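Local coordinates for trypsin-resistant surface T6 protein (Streptococcus pyogenes serotype M6, PDB 4P0D), which serves as the backbone pilin of the streptococcal pilus, probably polymerising through sortase action into a surface fibre, and is the T6 antigen, at residues Gly224-Glu229 / Gly234-Val239; Leu209-Lys214 / Leu245-Asp250; Tyr174-Glu179 / Val192-Asn197. The protein carries 1 engineered substitution. One frame throughout, in Å; residues are numbered along the deposited sequence. Where two conformers were deposited one is given.

How the interactions relate
All three interactions lie in the central Cna-B-like domain, with centres about 7 Å apart for interactions 1 and 2, about 10 Å for 2 and 3 and about 13 Å for 1 and 3. Interaction 3 comes first along the chain; interaction 2 then opens at 209-214, and interaction 1 falls wholly within the span before 245-250 closes it. Adjacent strands 192-197, 242-247 and 231-238 connect the three: L245 N probably bonds to V194 O, and S246 N to I235 O. Interaction 1 is pairing between strands, whereas 2 and 3 are side-chain packing between facing strands, so together they record how one domain of this three-domain pilin is laced and filled.

Interaction 1. Residues Gly224-Glu229 / Gly234-Val239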
ATOM      1  N   GLY A 224     -10.016 -14.121 -12.662  1.00 17.40           N
ATOM      2  CA  GLY A 224      -9.423 -12.893 -12.140  1.00 17.08           C
ATOM      3  C   GLY A 224      -9.642 -11.697 -13.043  1.00 16.51           C
ATOM      4  O   GLY A 224      -9.302 -10.578 -12.665  1.00 16.37           O
ATOM      5  N   SER A 225     -10.231 -11.939 -14.222  1.00 15.15           N
ATOM      6  CA  SER A 225     -10.450 -10.898 -15.196  1.00 14.22           C
ATOM      7  C   SER A 225     -11.317  -9.806 -14.627  1.00 13.52           C
ATOM      8  O   SER A 225     -12.399 -10.060 -14.097  1.00 13.20           O
ATOM      9  CB  SER A 225     -11.093 -11.451 -16.466  1.00 14.06           C
ATOM     10  OG  SER A 225     -10.221 -12.337 -17.130  1.00 13.91           O
ATOM     11  N   VAL A 226     -10.827  -8.589 -14.749  1.00 13.39           N
ATOM     12  CA  VAL A 226     -11.544  -7.408 -14.301  1.00 13.54           C
ATOM     13  C   VAL A 226     -12.276  -6.854 -15.519  1.00 13.93           C
ATOM     14  O   VAL A 226     -11.645  -6.289 -16.426  1.00 14.06           O
ATOM     15  CB  VAL A 226     -10.565  -6.363 -13.756  1.00 13.70           C
ATOM     16  CG1 VAL A 226     -11.325  -5.150 -13.223  1.00 13.84           C
ATOM     17  CG2 VAL A 226      -9.691  -6.984 -12.678  1.00 13.62           C
ATOM     18  N   MET A 227     -13.598  -7.030 -15.543  1.00 14.00           N
ATOM     19  CA  MET A 227     -14.407  -6.691 -16.722  1.00 14.51           C
ATOM     20  C   MET A 227     -15.277  -5.464 -16.488  1.00 14.66           C
ATOM     21  O   MET A 227     -16.023  -5.417 -15.511  1.00 14.27           O
ATOM     22  CB  MET A 227     -15.325  -7.875 -17.076  1.00 14.97           C
ATOM     23  CG  MET A 227     -14.608  -9.210 -17.299  1.00 15.26           C
ATOM     24  SD  MET A 227     -13.363  -9.179 -18.600  1.00 16.40           S
ATOM     25  CE  MET A 227     -14.414  -8.860 -20.024  1.00 16.52           C
ATOM     26  N   VAL A 228     -15.176  -4.481 -17.376  1.00 15.54           N
ATOM     27  CA  VAL A 228     -16.095  -3.345 -17.431  1.00 17.37           C
ATOM     28  C   VAL A 228     -16.482  -3.105 -18.888  1.00 19.68           C
ATOM     29  O   VAL A 228     -15.626  -3.137 -19.777  1.00 20.64           O
ATOM     30  CB  VAL A 228     -15.482  -2.026 -16.895  1.00 17.84           C
ATOM     31  CG1 VAL A 228     -16.559  -0.952 -16.743  1.00 18.78           C
ATOM     32  CG2 VAL A 228     -14.796  -2.240 -15.564  1.00 18.47           C
ATOM     33  N   GLU A 229     -17.758  -2.844 -19.129  1.00 21.43           N
ATOM     34  CA  GLU A 229     -18.286  -2.588 -20.491  1.00 23.26           C
ATOM     35  C   GLU A 229     -17.790  -3.582 -21.568  1.00 21.48           C
ATOM     36  O   GLU A 229     -17.470  -3.184 -22.689  1.00 22.04           O
ATOM     37  CB  GLU A 229     -18.109  -1.094 -20.926  1.00 24.80           C
ATOM     38  CG  GLU A 229     -16.737  -0.430 -20.741  1.00 25.18           C
ATOM     39  CD  GLU A 229     -16.743   1.079 -21.045  1.00 25.44           C
ATOM     40  OE1 GLU A 229     -17.613   1.807 -20.542  1.00 24.91           O
ATOM     41  OE2 GLU A 229     -15.858   1.558 -21.785  1.00 24.88           O
ATOM     42  N   GLY A 234      -8.030  -5.372 -16.632  1.00 15.07           N
ATOM     43  CA  GLY A 234      -6.979  -5.914 -15.813  1.00 15.07           C
ATOM     44  C   GLY A 234      -7.299  -7.324 -15.355  1.00 15.85           C
ATOM     45  O   GLY A 234      -8.310  -7.900 -15.748  1.00 16.15           O
ATOM     46  N   ILE A 235      -6.422  -7.863 -14.523  1.00 16.17           N
ATOM     47  CA  ILE A 235      -6.577  -9.202 -13.957  1.00 16.15           C
ATOM     48  C   ILE A 235      -6.030  -9.160 -12.537  1.00 16.03           C
ATOM     49  O   ILE A 235      -4.949  -8.602 -12.284  1.00 15.42           O
ATOM     50  CB  ILE A 235      -5.801 -10.270 -14.742  1.00 17.10           C
ATOM     51  CG1 ILE A 235      -6.156 -10.240 -16.233  1.00 18.19           C
ATOM     52  CG2 ILE A 235      -6.098 -11.662 -14.208  1.00 16.62           C
ATOM     53  CD1 ILE A 235      -5.398 -11.281 -17.019  1.00 19.22           C
ATOM     54  N   ALA A 236      -6.793  -9.754 -11.625  1.00 15.38           N
ATOM     55  CA  ALA A 236      -6.479  -9.797 -10.225  1.00 15.23           C
ATOM     56  C   ALA A 236      -6.234 -11.221  -9.785  1.00 16.57           C
ATOM     57  O   ALA A 236      -6.856 -12.160 -10.329  1.00 16.36           O
ATOM     58  CB  ALA A 236      -7.641  -9.224  -9.438  1.00 15.10           C
ATOM     59  N   LYS A 237      -5.374 -11.371  -8.776  1.00 16.18           N
ATOM     60  CA  LYS A 237      -5.088 -12.665  -8.162  1.00 17.49           C
ATOM     61  C   LYS A 237      -4.806 -12.513  -6.675  1.00 16.58           C
ATOM     62  O   LYS A 237      -4.136 -11.567  -6.249  1.00 15.55           O
ATOM     63  CB  LYS A 237      -3.888 -13.312  -8.844  1.00 19.43           C
ATOM     64  CG  LYS A 237      -3.593 -14.757  -8.467  1.00 22.50           C
ATOM     65  CD  LYS A 237      -2.227 -15.155  -9.043  1.00 24.54           C
ATOM     66  CE  LYS A 237      -2.082 -16.655  -9.109  1.00 27.29           C
ATOM     67  NZ  LYS A 237      -2.146 -17.245  -7.747  1.00 29.52           N
ATOM     68  N   GLU A 238      -5.326 -13.461  -5.898  1.00 15.98           N
ATOM     69  CA  GLU A 238      -5.082 -13.531  -4.476  1.00 16.26           C
ATOM     70  C   GLU A 238      -3.707 -14.134  -4.231  1.00 16.83           C
ATOM     71  O   GLU A 238      -3.421 -15.242  -4.691  1.00 16.90           O
ATOM     72  CB  GLU A 238      -6.147 -14.387  -3.791  1.00 16.00           C
ATOM     73  CG  GLU A 238      -6.070 -14.368  -2.270  1.00 15.72           C
ATOM     74  CD  GLU A 238      -7.172 -15.178  -1.589  1.00 16.47           C
ATOM     75  OE1 GLU A 238      -7.975 -15.807  -2.301  1.00 16.45           O
ATOM     76  OE2 GLU A 238      -7.246 -15.156  -0.345  1.00 15.68           O
ATOM     77  N   VAL A 239      -2.868 -13.415  -3.496  1.00 16.45           N
ATOM     78  CA  VAL A 239      -1.515 -13.864  -3.193  1.00 17.17           C
ATOM     79  C   VAL A 239      -1.203 -13.520  -1.746  1.00 17.75           C
ATOM     80  O   VAL A 239      -1.302 -12.363  -1.348  1.00 17.31           O
ATOM     81  CB  VAL A 239      -0.470 -13.179  -4.106  1.00 17.21           C
ATOM     82  CG1 VAL A 239       0.939 -13.673  -3.788  1.00 17.20           C
ATOM     83  CG2 VAL A 239      -0.807 -13.436  -5.563  1.00 16.95           C
TER
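V226 and I235 are rotated so that each lays a methyl against the opposing backbone. In V226, chi1 is -177°, which sets CG1 anti to the backbone N and leaves CG2 beside that N, turned over the partner strand. CG2 of V226 therefore lies 3.5 Å from G234 O and 4.4 Å from A236 CB, a light apolar touch. In I235, a chi1 of -53° sets CG1 anti to the carbonyl carbon, leaving CG2 anti to the backbone N, 3.7 Å from G224 C.

The strand pairing itself rests on two short, nearly straight backbone bonds. A236 N gives its hydrogen to G224 O at 2.8 Å, and V226 N gives one to G234 O, also at 2.8 Å. Both donors stand above the carbonyl planes instead of within them. These bonds flank S225 and I235, an antiparallel non-hydrogen-bonded pair whose CA atoms are 4.4 Å apart. G224 O is used twice, since I235 CA also approaches it at 3.3 Å in a CA-H...O contact. At the same end, G224 has no side chain, and its CA comes within 3.2 Å of A236 O.

The short axes run at 139° to each other. Past V226 the partners lie before G234: V226 bonds through its backbone to I233, and V228 packs on I233.

S225 OG is hydrogen-bonded to D223 OD1, just before the strand. This beta hairpin of strands 225-228 and 231-238 continues on one flank to strand 216-220, through M227 and N219, and on the other to strand 242-247, through I235 and S246. V226 packs between A218, V211 and L245.

Interaction 2. Residues Leu209-Lys214 / Leu245-Asp250; sequences LTVEWK and LSFIYD
V211 and L245 have extended backbones whose CA atoms stay 10.2 Å apart, too far for strand pairing, so the two segments meet through side chains alone. V211 and L245 reach toward each other tip to tip: V211 CG2 touches L245 CD1 at 3.8 Å. The other branch of V211 serves a second partner. A chi1 of 171° places CG1 anti to the backbone N, and this methyl comes to the edge of the F247 ring, close to its plane, 4.3 Å from CE1. L245 likewise divides its work. While CD1 goes to V211, CD2 sits over the centre of the F247 ring, 3.7 Å above the plane, a within-strand packing that braces one face of the phenyl as V211 meets its rim. Backbone polar groups look elsewhere: V211 is bonded to A218, and L245 to V194. A236 and V226 add further apolar surface beside L245.

Every atom that meets across this buried contact is carbon, and only 123 Å² is buried in total. The contact itself probably depends on shape and the exclusion of water, while backbone bonds to neighbouring strands fix the two segments, as expected for core filling in a beta-rich domain.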
ATOM      1  N   LEU A 209     -12.895  -7.730  -3.070  1.00 14.82           N
ATOM      2  CA  LEU A 209     -12.164  -6.816  -3.959  1.00 16.29           C
ATOM      3  C   LEU A 209     -13.084  -6.250  -5.022  1.00 16.14           C
ATOM      4  O   LEU A 209     -13.761  -6.991  -5.738  1.00 16.71           O
ATOM      5  CB  LEU A 209     -10.972  -7.535  -4.618  1.00 16.60           C
ATOM      6  CG  LEU A 209     -10.025  -6.739  -5.526  1.00 18.28           C
ATOM      7  CD1 LEU A 209      -9.254  -5.687  -4.732  1.00 18.61           C
ATOM      8  CD2 LEU A 209      -9.048  -7.684  -6.237  1.00 19.06           C
ATOM      9  N   THR A 210     -13.130  -4.931  -5.115  1.00 16.02           N
ATOM     10  CA  THR A 210     -13.921  -4.288  -6.134  1.00 16.46           C
ATOM     11  C   THR A 210     -13.079  -3.275  -6.869  1.00 16.01           C
ATOM     12  O   THR A 210     -12.085  -2.764  -6.360  1.00 17.33           O
ATOM     13  CB  THR A 210     -15.170  -3.599  -5.544  1.00 17.08           C
ATOM     14  OG1 THR A 210     -14.773  -2.404  -4.865  1.00 18.74           O
ATOM     15  CG2 THR A 210     -15.880  -4.503  -4.572  1.00 16.86           C
ATOM     16  N   VAL A 211     -13.476  -2.991  -8.092  1.00 16.01           N
ATOM     17  CA  VAL A 211     -12.772  -2.046  -8.924  1.00 15.51           C
ATOM     18  C   VAL A 211     -13.846  -1.190  -9.590  1.00 15.79           C
ATOM     19  O   VAL A 211     -14.787  -1.731 -10.171  1.00 16.84           O
ATOM     20  CB  VAL A 211     -11.919  -2.781  -9.993  1.00 14.80           C
ATOM     21  CG1 VAL A 211     -11.364  -1.814 -11.002  1.00 14.82           C
ATOM     22  CG2 VAL A 211     -10.793  -3.581  -9.362  1.00 14.88           C
ATOM     23  N   GLU A 212     -13.741   0.131  -9.461  0.70 15.71           N
ATOM     24  CA  GLU A 212     -14.583   1.069 -10.196  0.70 16.24           C
ATOM     25  C   GLU A 212     -13.687   1.765 -11.209  0.70 16.04           C
ATOM     26  O   GLU A 212     -12.536   2.074 -10.924  0.70 16.34           O
ATOM     27  CB  GLU A 212     -15.257   2.089  -9.257  0.70 16.80           C
ATOM     28  CG  GLU A 212     -15.941   3.291  -9.930  0.70 17.06           C
ATOM     29  CD  GLU A 212     -15.083   4.561  -9.955  0.70 18.22           C
ATOM     30  OE1 GLU A 212     -14.695   5.008  -8.845  0.70 19.69           O
ATOM     31  OE2 GLU A 212     -14.805   5.128 -11.062  0.70 16.83           O
ATOM     32  N   TRP A 213     -14.216   1.978 -12.400  1.00 15.65           N
ATOM     33  CA  TRP A 213     -13.492   2.660 -13.474  1.00 16.10           C
ATOM     34  C   TRP A 213     -14.537   3.371 -14.333  1.00 17.25           C
ATOM     35  O   TRP A 213     -15.555   2.783 -14.703  1.00 15.72           O
ATOM     36  CB  TRP A 213     -12.700   1.652 -14.301  1.00 16.11           C
ATOM     37  CG  TRP A 213     -11.986   2.248 -15.499  1.00 16.99           C
ATOM     38  CD1 TRP A 213     -10.884   3.044 -15.496  1.00 17.16           C
ATOM     39  CD2 TRP A 213     -12.345   2.067 -16.859  1.00 17.86           C
ATOM     40  NE1 TRP A 213     -10.535   3.381 -16.782  1.00 17.90           N
ATOM     41  CE2 TRP A 213     -11.413   2.777 -17.641  1.00 18.09           C
ATOM     42  CE3 TRP A 213     -13.351   1.348 -17.497  1.00 18.02           C
ATOM     43  CZ2 TRP A 213     -11.473   2.803 -19.034  1.00 18.53           C
ATOM     44  CZ3 TRP A 213     -13.415   1.382 -18.869  1.00 18.87           C
ATOM     45  CH2 TRP A 213     -12.479   2.099 -19.624  1.00 18.70           C
ATOM     46  N   LYS A 214     -14.284   4.644 -14.613  1.00 19.05           N
ATOM     47  CA  LYS A 214     -15.234   5.504 -15.328  1.00 20.90           C
ATOM     48  C   LYS A 214     -16.627   5.521 -14.692  1.00 20.28           C
ATOM     49  O   LYS A 214     -17.622   5.601 -15.392  1.00 19.90           O
ATOM     50  CB  LYS A 214     -15.331   5.080 -16.802  1.00 22.55           C
ATOM     51  CG  LYS A 214     -14.058   5.360 -17.587  1.00 24.31           C
ATOM     52  CD  LYS A 214     -14.329   5.598 -19.066  1.00 25.60           C
ATOM     53  CE  LYS A 214     -15.128   4.463 -19.680  1.00 26.65           C
ATOM     54  NZ  LYS A 214     -14.888   4.364 -21.143  1.00 28.15           N
ATOM     55  N   LEU A 245      -2.788  -7.005  -8.830  1.00 15.29           N
ATOM     56  CA  LEU A 245      -3.728  -6.613  -9.867  1.00 15.38           C
ATOM     57  C   LEU A 245      -2.944  -5.854 -10.954  1.00 15.46           C
ATOM     58  O   LEU A 245      -2.425  -4.758 -10.724  1.00 14.19           O
ATOM     59  CB  LEU A 245      -4.866  -5.765  -9.291  1.00 16.36           C
ATOM     60  CG  LEU A 245      -6.208  -5.824 -10.030  1.00 17.21           C
ATOM     61  CD1 LEU A 245      -7.253  -4.952  -9.364  1.00 18.18           C
ATOM     62  CD2 LEU A 245      -6.038  -5.429 -11.476  1.00 17.66           C
ATOM     63  N   SER A 246      -2.847  -6.462 -12.129  1.00 15.37           N
ATOM     64  CA  SER A 246      -2.137  -5.857 -13.239  1.00 16.25           C
ATOM     65  C   SER A 246      -3.172  -5.291 -14.180  1.00 16.77           C
ATOM     66  O   SER A 246      -4.037  -6.029 -14.657  1.00 18.26           O
ATOM     67  CB  SER A 246      -1.252  -6.893 -13.961  1.00 15.82           C
ATOM     68  OG  SER A 246      -0.579  -6.306 -15.066  1.00 15.83           O
ATOM     69  N   PHE A 247      -3.093  -3.992 -14.458  1.00 16.68           N
ATOM     70  CA  PHE A 247      -4.010  -3.380 -15.427  1.00 16.59           C
ATOM     71  C   PHE A 247      -3.401  -3.328 -16.822  1.00 16.94           C
ATOM     72  O   PHE A 247      -2.187  -3.431 -16.991  1.00 16.12           O
ATOM     73  CB  PHE A 247      -4.392  -1.963 -15.007  1.00 17.53           C
ATOM     74  CG  PHE A 247      -5.238  -1.891 -13.760  1.00 17.18           C
ATOM     75  CD1 PHE A 247      -6.603  -2.117 -13.819  1.00 17.44           C
ATOM     76  CD2 PHE A 247      -4.666  -1.559 -12.539  1.00 17.41           C
ATOM     77  CE1 PHE A 247      -7.386  -2.032 -12.686  1.00 17.59           C
ATOM     78  CE2 PHE A 247      -5.445  -1.468 -11.397  1.00 17.27           C
ATOM     79  CZ  PHE A 247      -6.799  -1.718 -11.466  1.00 17.46           C
ATOM     80  N   ILE A 248      -4.275  -3.172 -17.811  1.00 16.49           N
ATOM     81  CA  ILE A 248      -3.894  -3.057 -19.205  1.00 17.55           C
ATOM     82  C   ILE A 248      -3.932  -1.582 -19.585  1.00 16.16           C
ATOM     83  O   ILE A 248      -5.011  -1.020 -19.853  1.00 15.14           O
ATOM     84  CB  ILE A 248      -4.853  -3.886 -20.093  1.00 18.98           C
ATOM     85  CG1 ILE A 248      -4.903  -5.326 -19.566  1.00 20.27           C
ATOM     86  CG2 ILE A 248      -4.435  -3.799 -21.563  1.00 19.29           C
ATOM     87  CD1 ILE A 248      -5.890  -6.221 -20.298  1.00 21.92           C
ATOM     88  N   TYR A 249      -2.749  -0.959 -19.609  1.00 16.01           N
ATOM     89  CA  TYR A 249      -2.629   0.515 -19.735  1.00 15.94           C
ATOM     90  C   TYR A 249      -3.539   1.131 -20.781  1.00 16.57           C
ATOM     91  O   TYR A 249      -4.282   2.086 -20.502  1.00 16.18           O
ATOM     92  CB  TYR A 249      -1.184   0.933 -20.031  1.00 15.30           C
ATOM     93  CG  TYR A 249      -0.994   2.431 -20.133  1.00 15.00           C
ATOM     94  CD1 TYR A 249      -0.818   3.208 -18.990  1.00 14.95           C
ATOM     95  CD2 TYR A 249      -0.966   3.074 -21.372  1.00 15.57           C
ATOM     96  CE1 TYR A 249      -0.645   4.561 -19.069  1.00 15.16           C
ATOM     97  CE2 TYR A 249      -0.791   4.444 -21.470  1.00 15.42           C
ATOM     98  CZ  TYR A 249      -0.622   5.181 -20.313  1.00 15.84           C
ATOM     99  OH  TYR A 249      -0.414   6.535 -20.367  1.00 15.78           O
ATOM    100  N   ASP A 250      -3.470   0.585 -21.990  1.00 18.63           N
ATOM    101  CA  ASP A 250      -4.223   1.131 -23.114  1.00 21.06           C
ATOM    102  C   ASP A 250      -5.740   1.106 -22.850  1.00 21.25           C
ATOM    103  O   ASP A 250      -6.435   2.067 -23.210  1.00 24.16           O
ATOM    104  CB  ASP A 250      -3.849   0.422 -24.424  1.00 22.82           C
ATOM    105  CG  ASP A 250      -2.425   0.746 -24.882  1.00 24.98           C
ATOM    106  OD1 ASP A 250      -1.893   1.802 -24.502  1.00 25.49           O
ATOM    107  OD2 ASP A 250      -1.832  -0.053 -25.632  1.00 26.95           O
TER

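Interaction 3. Residues Tyr174-Glu179 / Val192-Asn197; sequences YSLTFE and VYVSDN
The core between two facing beta layers of the central Cna-B-like domain is filled here from both sides. The short axes of strands 174-179 and 192-197 run at 152° to each other and come no closer than 10.4 Å, a layer-to-layer spacing rather than that of hydrogen-bonded neighbours. At the middle, L176 and V194 meet tip to tip, with L176 CD1 3.7 Å from V194 CG1. V194 holds CG1 anti to its backbone N (chi1 178°), which sends that methyl to L176 and leaves CG2 for F178. The F178 ring receives two methyls obliquely: V194 CG2 is 4.3 Å from CZ, and V192 CG1 is 4.4 Å from CE2. One aromatic ring thus spans two residues of the opposite strand.

Beyond this apolar patch D196 is buried but well satisfied: OD2 bonds to Y261 OH and K152 NZ, and OD1 to K279 N. With N278 alongside, the grouping is consistent with the internal isopeptide sites of Gram-positive pilins. Strand 171-179 lies between strands 139-155 and 258-265, while strand 192-197 lies between 242-247 and 276-285, whose F282 ring meets that of F178.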
ATOM      1  N   TYR A 174     -10.781  -0.802   3.048  1.00 12.70           N
ATOM      2  CA  TYR A 174      -9.651  -0.112   2.467  1.00 13.18           C
ATOM      3  C   TYR A 174      -9.987   0.325   1.040  1.00 13.42           C
ATOM      4  O   TYR A 174     -10.751  -0.323   0.329  1.00 12.48           O
ATOM      5  CB  TYR A 174      -8.453  -1.041   2.429  1.00 13.22           C
ATOM      6  CG  TYR A 174      -7.908  -1.441   3.771  1.00 13.75           C
ATOM      7  CD1 TYR A 174      -8.423  -2.534   4.464  1.00 13.81           C
ATOM      8  CD2 TYR A 174      -6.860  -0.741   4.346  1.00 14.05           C
ATOM      9  CE1 TYR A 174      -7.901  -2.905   5.687  1.00 14.49           C
ATOM     10  CE2 TYR A 174      -6.337  -1.104   5.576  1.00 14.29           C
ATOM     11  CZ  TYR A 174      -6.856  -2.181   6.239  1.00 14.44           C
ATOM     12  OH  TYR A 174      -6.317  -2.529   7.444  1.00 15.99           O
ATOM     13  N   SER A 175      -9.392   1.434   0.638  1.00 15.05           N
ATOM     14  CA  SER A 175      -9.597   2.010  -0.688  1.00 15.96           C
ATOM     15  C   SER A 175      -8.289   2.597  -1.220  1.00 16.46           C
ATOM     16  O   SER A 175      -7.527   3.222  -0.470  1.00 15.83           O
ATOM     17  CB  SER A 175     -10.695   3.070  -0.652  1.00 17.08           C
ATOM     18  OG  SER A 175     -10.341   4.152   0.175  1.00 18.74           O
ATOM     19  N   LEU A 176      -8.034   2.360  -2.503  1.00 16.10           N
ATOM     20  CA  LEU A 176      -6.841   2.858  -3.157  1.00 17.35           C
ATOM     21  C   LEU A 176      -7.249   3.768  -4.289  1.00 17.46           C
ATOM     22  O   LEU A 176      -8.171   3.454  -5.045  1.00 17.28           O
ATOM     23  CB  LEU A 176      -6.033   1.716  -3.744  1.00 17.17           C
ATOM     24  CG  LEU A 176      -5.463   0.650  -2.832  1.00 17.59           C
ATOM     25  CD1 LEU A 176      -4.832  -0.463  -3.669  1.00 18.06           C
ATOM     26  CD2 LEU A 176      -4.435   1.249  -1.886  1.00 18.17           C
ATOM     27  N   THR A 177      -6.586   4.909  -4.405  1.00 17.94           N
ATOM     28  CA  THR A 177      -6.665   5.700  -5.636  1.00 19.16           C
ATOM     29  C   THR A 177      -5.238   5.937  -6.116  1.00 19.61           C
ATOM     30  O   THR A 177      -4.294   5.885  -5.325  1.00 18.97           O
ATOM     31  CB  THR A 177      -7.368   7.038  -5.431  1.00 19.92           C
ATOM     32  OG1 THR A 177      -6.589   7.844  -4.554  1.00 21.80           O
ATOM     33  CG2 THR A 177      -8.786   6.838  -4.838  1.00 20.26           C
ATOM     34  N   PHE A 178      -5.067   6.189  -7.403  1.00 19.77           N
ATOM     35  CA  PHE A 178      -3.732   6.448  -7.916  1.00 20.55           C
ATOM     36  C   PHE A 178      -3.697   7.310  -9.163  1.00 20.49           C
ATOM     37  O   PHE A 178      -4.700   7.423  -9.878  1.00 20.69           O
ATOM     38  CB  PHE A 178      -2.946   5.145  -8.103  1.00 22.92           C
ATOM     39  CG  PHE A 178      -3.618   4.121  -8.961  1.00 24.23           C
ATOM     40  CD1 PHE A 178      -4.640   3.326  -8.458  1.00 25.85           C
ATOM     41  CD2 PHE A 178      -3.185   3.913 -10.268  1.00 25.57           C
ATOM     42  CE1 PHE A 178      -5.243   2.363  -9.253  1.00 26.93           C
ATOM     43  CE2 PHE A 178      -3.780   2.952 -11.075  1.00 26.35           C
ATOM     44  CZ  PHE A 178      -4.809   2.176 -10.564  1.00 27.19           C
ATOM     45  N   GLU A 179      -2.546   7.956  -9.382  1.00 18.07           N
ATOM     46  CA  GLU A 179      -2.303   8.747 -10.588  1.00 17.62           C
ATOM     47  C   GLU A 179      -1.429   7.917 -11.504  1.00 15.79           C
ATOM     48  O   GLU A 179      -0.437   7.364 -11.076  1.00 14.53           O
ATOM     49  CB  GLU A 179      -1.638  10.089 -10.246  1.00 18.64           C
ATOM     50  CG  GLU A 179      -2.535  10.955  -9.373  1.00 20.50           C
ATOM     51  CD  GLU A 179      -1.852  12.184  -8.806  1.00 21.15           C
ATOM     52  OE1 GLU A 179      -0.956  12.056  -7.933  1.00 21.02           O
ATOM     53  OE2 GLU A 179      -2.256  13.283  -9.225  1.00 23.25           O
ATOM     54  N   VAL A 192       1.501  -1.300 -15.313  1.00 14.95           N
ATOM     55  CA  VAL A 192       0.532  -0.653 -14.407  1.00 16.36           C
ATOM     56  C   VAL A 192       0.077  -1.747 -13.458  1.00 15.37           C
ATOM     57  O   VAL A 192      -0.831  -2.493 -13.800  1.00 15.32           O
ATOM     58  CB  VAL A 192      -0.737  -0.156 -15.151  1.00 17.27           C
ATOM     59  CG1 VAL A 192      -1.687   0.560 -14.185  1.00 19.01           C
ATOM     60  CG2 VAL A 192      -0.402   0.747 -16.302  1.00 18.65           C
ATOM     61  N   TYR A 193       0.702  -1.865 -12.288  1.00 14.78           N
ATOM     62  CA  TYR A 193       0.568  -3.062 -11.459  1.00 14.33           C
ATOM     63  C   TYR A 193       0.373  -2.708  -9.975  1.00 14.01           C
ATOM     64  O   TYR A 193       1.227  -2.046  -9.385  1.00 13.77           O
ATOM     65  CB  TYR A 193       1.831  -3.893 -11.634  1.00 14.33           C
ATOM     66  CG  TYR A 193       1.840  -5.296 -11.094  1.00 14.38           C
ATOM     67  CD1 TYR A 193       1.851  -5.548  -9.729  1.00 14.50           C
ATOM     68  CD2 TYR A 193       1.932  -6.386 -11.962  1.00 14.98           C
ATOM     69  CE1 TYR A 193       1.907  -6.839  -9.238  1.00 14.08           C
ATOM     70  CE2 TYR A 193       1.969  -7.681 -11.483  1.00 15.01           C
ATOM     71  CZ  TYR A 193       1.970  -7.897 -10.118  1.00 14.94           C
ATOM     72  OH  TYR A 193       2.023  -9.170  -9.642  1.00 15.54           O
ATOM     73  N   VAL A 194      -0.717  -3.192  -9.377  1.00 14.07           N
ATOM     74  CA  VAL A 194      -1.077  -2.842  -7.992  1.00 14.84           C
ATOM     75  C   VAL A 194      -1.023  -4.060  -7.055  1.00 15.96           C
ATOM     76  O   VAL A 194      -1.448  -5.174  -7.415  1.00 15.35           O
ATOM     77  CB  VAL A 194      -2.450  -2.113  -7.943  1.00 15.12           C
ATOM     78  CG1 VAL A 194      -2.854  -1.780  -6.501  1.00 14.97           C
ATOM     79  CG2 VAL A 194      -2.394  -0.847  -8.797  1.00 14.95           C
ATOM     80  N   SER A 195      -0.424  -3.856  -5.873  1.00 17.01           N
ATOM     81  CA  SER A 195      -0.321  -4.906  -4.859  1.00 18.06           C
ATOM     82  C   SER A 195      -0.673  -4.380  -3.469  1.00 17.98           C
ATOM     83  O   SER A 195      -0.512  -3.192  -3.174  1.00 17.53           O
ATOM     84  CB  SER A 195       1.096  -5.493  -4.803  1.00 19.34           C
ATOM     85  OG  SER A 195       1.654  -5.695  -6.094  1.00 21.23           O
ATOM     86  N   ASP A 196      -1.163  -5.280  -2.622  1.00 17.66           N
ATOM     87  CA  ASP A 196      -1.203  -5.049  -1.178  1.00 16.80           C
ATOM     88  C   ASP A 196      -1.040  -6.374  -0.479  1.00 17.45           C
ATOM     89  O   ASP A 196      -1.349  -7.432  -1.043  1.00 16.05           O
ATOM     90  CB  ASP A 196      -2.504  -4.353  -0.767  1.00 16.60           C
ATOM     91  CG  ASP A 196      -2.401  -3.609   0.574  1.00 15.95           C
ATOM     92  OD1 ASP A 196      -1.407  -3.748   1.298  1.00 15.84           O
ATOM     93  OD2 ASP A 196      -3.364  -2.907   0.927  1.00 16.11           O
ATOM     94  N   ASN A 197      -0.481  -6.320   0.727  1.00 17.96           N
ATOM     95  CA  ASN A 197      -0.461  -7.469   1.618  1.00 19.99           C
ATOM     96  C   ASN A 197      -0.724  -6.980   3.036  1.00 19.56           C
ATOM     97  O   ASN A 197      -0.106  -6.031   3.518  1.00 19.22           O
ATOM     98  CB  ASN A 197       0.870  -8.221   1.543  1.00 21.61           C
ATOM     99  CG  ASN A 197       0.771  -9.662   2.074  1.00 23.18           C
ATOM    100  OD1 ASN A 197      -0.113 -10.429   1.699  1.00 23.54           O
ATOM    101  ND2 ASN A 197       1.706 -10.034   2.927  1.00 24.79           N
TER